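Local atomic coordinates of beta-hexosaminidase Amuc_2018 (Akkermansia muciniphila, PDB entry 6JEB), a protein that hydrolyses terminal non-reducing N-acetyl-D-hexosamine residues, including GlcNAc of N-glycans and chitobiose, as a zinc-containing member of glycosyl hydrolase family 20. Residues 446-449 with 450-454; 56-59 with 60-64. All coordinates share one frame; numbering follows the deposited sequence.

Both contacts are local. Contact 2 lies within one helix; contact 1 spans the end of another and the two residues after it. Contact 2 comes first, near the start of helix 55-73 in the family 20 domain 2 region, which carries a mixed sheet. Contact 1 follows at the C-terminal end of helix 434-452, after the eight parallel strands of the catalytic barrel. Their centres are about 20 Å apart and their nearest atoms about 8 Å. Helix 55-73 still joins them. Contact 2 lies on its first turns, and its later residues Arg66, Asp70, Gln71 and Ala73 meet side chains of contact 1. The small domain is thus tied to the last helix of the chain.

Contact 1: residues 446-449 with 450-454; sequences QFIL and KRFNY
Ile448 packs against Phe452 and Tyr454 at the C-terminal end of helix 434-452, where the chain leaves the helix through Asn453 with positive phi. The tight part is on the Ile448 side. CD1 of Ile448 comes to the edge of the Phe452 ring, in its plane, with CD1 3.6 Å from Phe452 CD2. The other branch goes to Tyr454: Ile448 CG2 lies 3.4 Å from the backbone O of Tyr454. Chi1 of -63° sets CG2 anti to the backbone N and CG1 beside it, and a second bend at chi2 carries CD1 to the ring. One face of the Phe452 ring carries CG of Arg451, and the guanidinium beyond reaches Asp70 of helix 55-73 in a salt bridge. Tyr118 of helix 106-118 also packs on Ile448.

The exposed side is looser: the Gln446 and Lys450 side chains lead away, with Gln446 OE1 5.8 Å from Lys450 N. The backbone bond from Lys450 N to Gln446 O, 2.9 Å, holds these two together. The regular bonding continues to Phe452 N, which donates to Ile448 O at 2.8 Å. One step later it fades: Asn453 N gives Leu449 O a weak bond of 3.0 Å, bent to 125° at the hydrogen. The chain then folds back over Leu449: the backbone carbonyl O of Tyr454 sits 3.5 Å from Leu449 CD2 and 3.4 Å from Leu449 CA, whose hydrogen points roughly toward it.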
loop_
_atom_site.group_PDB
_atom_site.type_symbol
_atom_site.label_atom_id
_atom_site.label_comp_id
_atom_site.label_asym_id
_atom_site.label_seq_id
_atom_site.Cartn_x
_atom_site.Cartn_y
_atom_site.Cartn_z
ATOM N N GLN A 446 -19.479 14.841 4.697
ATOM C CA GLN A 446 -19.317 16.217 5.160
ATOM C C GLN A 446 -17.976 16.421 5.854
ATOM O O GLN A 446 -17.348 17.478 5.703
ATOM C CB GLN A 446 -20.465 16.609 6.092
ATOM C CG GLN A 446 -21.801 16.805 5.396
ATOM C CD GLN A 446 -21.728 17.779 4.236
ATOM O OE1 GLN A 446 -21.118 18.843 4.338
ATOM N NE2 GLN A 446 -22.353 17.417 3.121
ATOM N N PHE A 447 -17.519 15.426 6.629
ATOM C CA PHE A 447 -16.232 15.570 7.312
ATOM C C PHE A 447 -15.118 15.808 6.302
ATOM O O PHE A 447 -14.284 16.709 6.472
ATOM C CB PHE A 447 -15.876 14.317 8.123
ATOM C CG PHE A 447 -16.861 13.938 9.203
ATOM C CD1 PHE A 447 -17.929 14.747 9.554
ATOM C CD2 PHE A 447 -16.683 12.741 9.882
ATOM C CE1 PHE A 447 -18.815 14.351 10.552
ATOM C CE2 PHE A 447 -17.557 12.341 10.883
ATOM C CZ PHE A 447 -18.628 13.149 11.219
ATOM N N ILE A 448 -15.079 14.989 5.248
ATOM C CA ILE A 448 -13.994 15.064 4.276
ATOM C C ILE A 448 -14.150 16.302 3.390
ATOM O O ILE A 448 -13.157 16.922 2.986
ATOM C CB ILE A 448 -13.913 13.741 3.485
ATOM C CG1 ILE A 448 -13.564 12.569 4.426
ATOM C CG2 ILE A 448 -12.906 13.840 2.340
ATOM C CD1 ILE A 448 -12.214 12.688 5.116
ATOM N N LEU A 449 -15.387 16.699 3.090
ATOM C CA LEU A 449 -15.596 17.954 2.370
ATOM C C LEU A 449 -15.055 19.132 3.170
ATOM O O LEU A 449 -14.376 20.012 2.625
ATOM C CB LEU A 449 -17.086 18.151 2.092
ATOM C CG LEU A 449 -17.642 17.496 0.832
ATOM C CD1 LEU A 449 -19.162 17.548 0.854
ATOM C CD2 LEU A 449 -17.088 18.179 -0.426
ATOM N N LYS A 450 -15.356 19.164 4.471
ATOM C CA LYS A 450 -14.908 20.260 5.324
ATOM C C LYS A 450 -13.391 20.262 5.461
ATOM O O LYS A 450 -12.741 21.300 5.285
ATOM C CB LYS A 450 -15.566 20.126 6.699
ATOM C CG LYS A 450 -15.064 21.102 7.761
ATOM C CD LYS A 450 -15.465 20.632 9.158
ATOM C CE LYS A 450 -15.303 21.720 10.215
ATOM N NZ LYS A 450 -13.884 22.133 10.423
ATOM N N ARG A 451 -12.807 19.099 5.751
ATOM C CA ARG A 451 -11.400 19.063 6.128
ATOM C C ARG A 451 -10.486 19.070 4.912
ATOM O O ARG A 451 -9.414 19.686 4.941
ATOM C CB ARG A 451 -11.125 17.833 6.993
ATOM C CG ARG A 451 -9.664 17.642 7.354
ATOM C CD ARG A 451 -9.501 16.603 8.446
ATOM N NE ARG A 451 -10.139 17.032 9.686
ATOM C CZ ARG A 451 -9.563 17.829 10.578
ATOM N NH1 ARG A 451 -8.326 18.271 10.371
ATOM N NH2 ARG A 451 -10.220 18.180 11.680
ATOM N N PHE A 452 -10.884 18.391 3.840
ATOM C CA PHE A 452 -10.007 18.201 2.695
ATOM C C PHE A 452 -10.529 18.820 1.412
ATOM O O PHE A 452 -9.869 18.691 0.374
ATOM C CB PHE A 452 -9.719 16.708 2.478
ATOM C CG PHE A 452 -9.036 16.055 3.642
ATOM C CD1 PHE A 452 -7.716 16.356 3.940
ATOM C CD2 PHE A 452 -9.712 15.149 4.448
ATOM C CE1 PHE A 452 -7.084 15.762 5.016
ATOM C CE2 PHE A 452 -9.081 14.551 5.524
ATOM C CZ PHE A 452 -7.763 14.855 5.804
ATOM N N ASN A 453 -11.678 19.500 1.455
ATOM C CA ASN A 453 -12.295 20.071 0.259
ATOM C C ASN A 453 -12.425 19.021 -0.841
ATOM O O ASN A 453 -12.250 19.299 -2.030
ATOM C CB ASN A 453 -11.547 21.320 -0.206
ATOM C CG ASN A 453 -11.456 22.368 0.888
ATOM O OD1 ASN A 453 -12.462 22.718 1.506
ATOM N ND2 ASN A 453 -10.248 22.847 1.154
ATOM N N TYR A 454 -12.736 17.796 -0.430
ATOM C CA TYR A 454 -12.806 16.660 -1.330
ATOM C C TYR A 454 -14.134 15.944 -1.125
ATOM O O TYR A 454 -14.562 15.731 0.013
ATOM C CB TYR A 454 -11.631 15.679 -1.100
ATOM C CG TYR A 454 -11.726 14.556 -2.086
ATOM C CD1 TYR A 454 -11.391 14.762 -3.413
ATOM C CD2 TYR A 454 -12.231 13.316 -1.716
ATOM C CE1 TYR A 454 -11.527 13.763 -4.344
ATOM C CE2 TYR A 454 -12.367 12.304 -2.643
ATOM C CZ TYR A 454 -12.016 12.541 -3.955
ATOM O OH TYR A 454 -12.162 11.569 -4.897
#

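Contact 2: residues 56-59 with 60-64; sequences EGRI and YGLAT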
loop_
_atom_site.group_PDB
_atom_site.type_symbol
_atom_site.label_atom_id
_atom_site.label_comp_id
_atom_site.label_asym_id
_atom_site.label_seq_id
_atom_site.Cartn_x
_atom_site.Cartn_y
_atom_site.Cartn_z
ATOM N N GLU A 56 2.576 5.929 19.346
ATOM C CA GLU A 56 1.716 5.410 18.288
ATOM C C GLU A 56 0.247 5.475 18.694
ATOM O O GLU A 56 -0.592 6.014 17.956
ATOM C CB GLU A 56 2.124 3.979 17.933
ATOM C CG GLU A 56 1.296 3.419 16.809
ATOM C CD GLU A 56 1.628 1.982 16.436
ATOM O OE1 GLU A 56 2.431 1.313 17.128
ATOM O OE2 GLU A 56 1.058 1.510 15.429
ATOM N N GLY A 57 -0.081 4.939 19.873
ATOM C CA GLY A 57 -1.447 5.037 20.360
ATOM C C GLY A 57 -1.924 6.471 20.478
ATOM O O GLY A 57 -3.103 6.765 20.246
ATOM N N ARG A 58 -1.019 7.380 20.857
ATOM C CA ARG A 58 -1.378 8.791 20.967
ATOM C C ARG A 58 -1.756 9.374 19.609
ATOM O O ARG A 58 -2.742 10.116 19.499
ATOM C CB ARG A 58 -0.239 9.582 21.611
ATOM C CG ARG A 58 -0.555 11.051 21.805
ATOM C CD ARG A 58 0.483 11.746 22.681
ATOM N NE ARG A 58 0.156 13.158 22.810
ATOM C CZ ARG A 58 0.543 14.080 21.934
ATOM N NH1 ARG A 58 1.301 13.730 20.896
ATOM N NH2 ARG A 58 0.178 15.345 22.096
ATOM N N ILE A 59 -0.985 9.055 18.566
ATOM C CA ILE A 59 -1.341 9.505 17.223
ATOM C C ILE A 59 -2.742 9.029 16.869
ATOM O O ILE A 59 -3.570 9.791 16.348
ATOM C CB ILE A 59 -0.295 9.026 16.195
ATOM C CG1 ILE A 59 1.009 9.812 16.355
ATOM C CG2 ILE A 59 -0.836 9.150 14.763
ATOM C CD1 ILE A 59 2.182 9.238 15.581
ATOM N N TYR A 60 -3.036 7.757 17.157
ATOM C CA TYR A 60 -4.362 7.230 16.846
ATOM C C TYR A 60 -5.443 7.918 17.669
ATOM O O TYR A 60 -6.517 8.228 17.147
ATOM C CB TYR A 60 -4.416 5.715 17.050
ATOM C CG TYR A 60 -3.418 4.947 16.210
ATOM C CD1 TYR A 60 -3.059 5.385 14.936
ATOM C CD2 TYR A 60 -2.820 3.784 16.696
ATOM C CE1 TYR A 60 -2.134 4.687 14.174
ATOM C CE2 TYR A 60 -1.909 3.081 15.938
ATOM C CZ TYR A 60 -1.562 3.537 14.681
ATOM O OH TYR A 60 -0.636 2.834 13.940
ATOM N N GLY A 61 -5.192 8.149 18.961
ATOM C CA GLY A 61 -6.189 8.833 19.775
ATOM C C GLY A 61 -6.478 10.232 19.271
ATOM O O GLY A 61 -7.632 10.675 19.255
ATOM N N LEU A 62 -5.434 10.946 18.846
ATOM C CA LEU A 62 -5.631 12.269 18.267
ATOM C C LEU A 62 -6.380 12.196 16.939
ATOM O O LEU A 62 -7.136 13.117 16.610
ATOM C CB LEU A 62 -4.286 12.992 18.126
ATOM C CG LEU A 62 -3.594 13.358 19.444
ATOM C CD1 LEU A 62 -2.162 13.845 19.209
ATOM C CD2 LEU A 62 -4.410 14.401 20.207
ATOM N N ALA A 63 -6.187 11.116 16.168
ATOM C CA ALA A 63 -6.952 10.940 14.936
ATOM C C ALA A 63 -8.437 10.740 15.232
ATOM O O ALA A 63 -9.300 11.281 14.525
ATOM C CB ALA A 63 -6.396 9.762 14.135
ATOM N N THR A 64 -8.758 9.969 16.271
ATOM C CA THR A 64 -10.152 9.850 16.679
ATOM C C THR A 64 -10.701 11.188 17.150
ATOM O O THR A 64 -11.826 11.566 16.797
ATOM C CB THR A 64 -10.261 8.790 17.771
ATOM O OG1 THR A 64 -9.934 7.521 17.193
ATOM C CG2 THR A 64 -11.675 8.749 18.364
#
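The first turns of helix 55-73 hold this contact, in which side chains four residues apart meet as Glu56 with Tyr60 and Arg58 with Leu62. Glu56 OE2 accepts a hydrogen bond of 2.6 Å from Tyr60 OH. It uses its anti lone pair, the one away from OE1. The carboxylate and the ring are not coplanar; their planes stand 60° apart. Glu56 gets there with an extended chain, CG anti to the backbone N (chi1 -178°). This brings Glu56 CG to 3.3 Å from Tyr60 CE2. The same two residues are also bonded through the backbone, Tyr60 N to Glu56 O at 3.1 Å. That carbonyl oxygen also lies over one face of the Tyr60 ring, offset toward the rim.

The helix belongs to domain 2 of the family 20 fold and packs on its mixed sheet: Tyr60 meets Tyr39 of strand 39-44, and Leu62 meets Leu50 of strand 47-52. Tyr60 also meets the catalytic domain: its OH is hydrogen-bonded to Arg93 and its ring meets Trp426 edge-to-face.

Arg58 extends from CG to NE, and its NH2 forms a salt bridge with Asp28 on strand 25-30. Leu62 CD1 sits over the centre of one guanidinium face, 3.8 Å from Arg58 CZ. Leu62 N also donates to Arg58 O at 2.9 Å, and Leu62 CG lies 3.4 Å from the same oxygen.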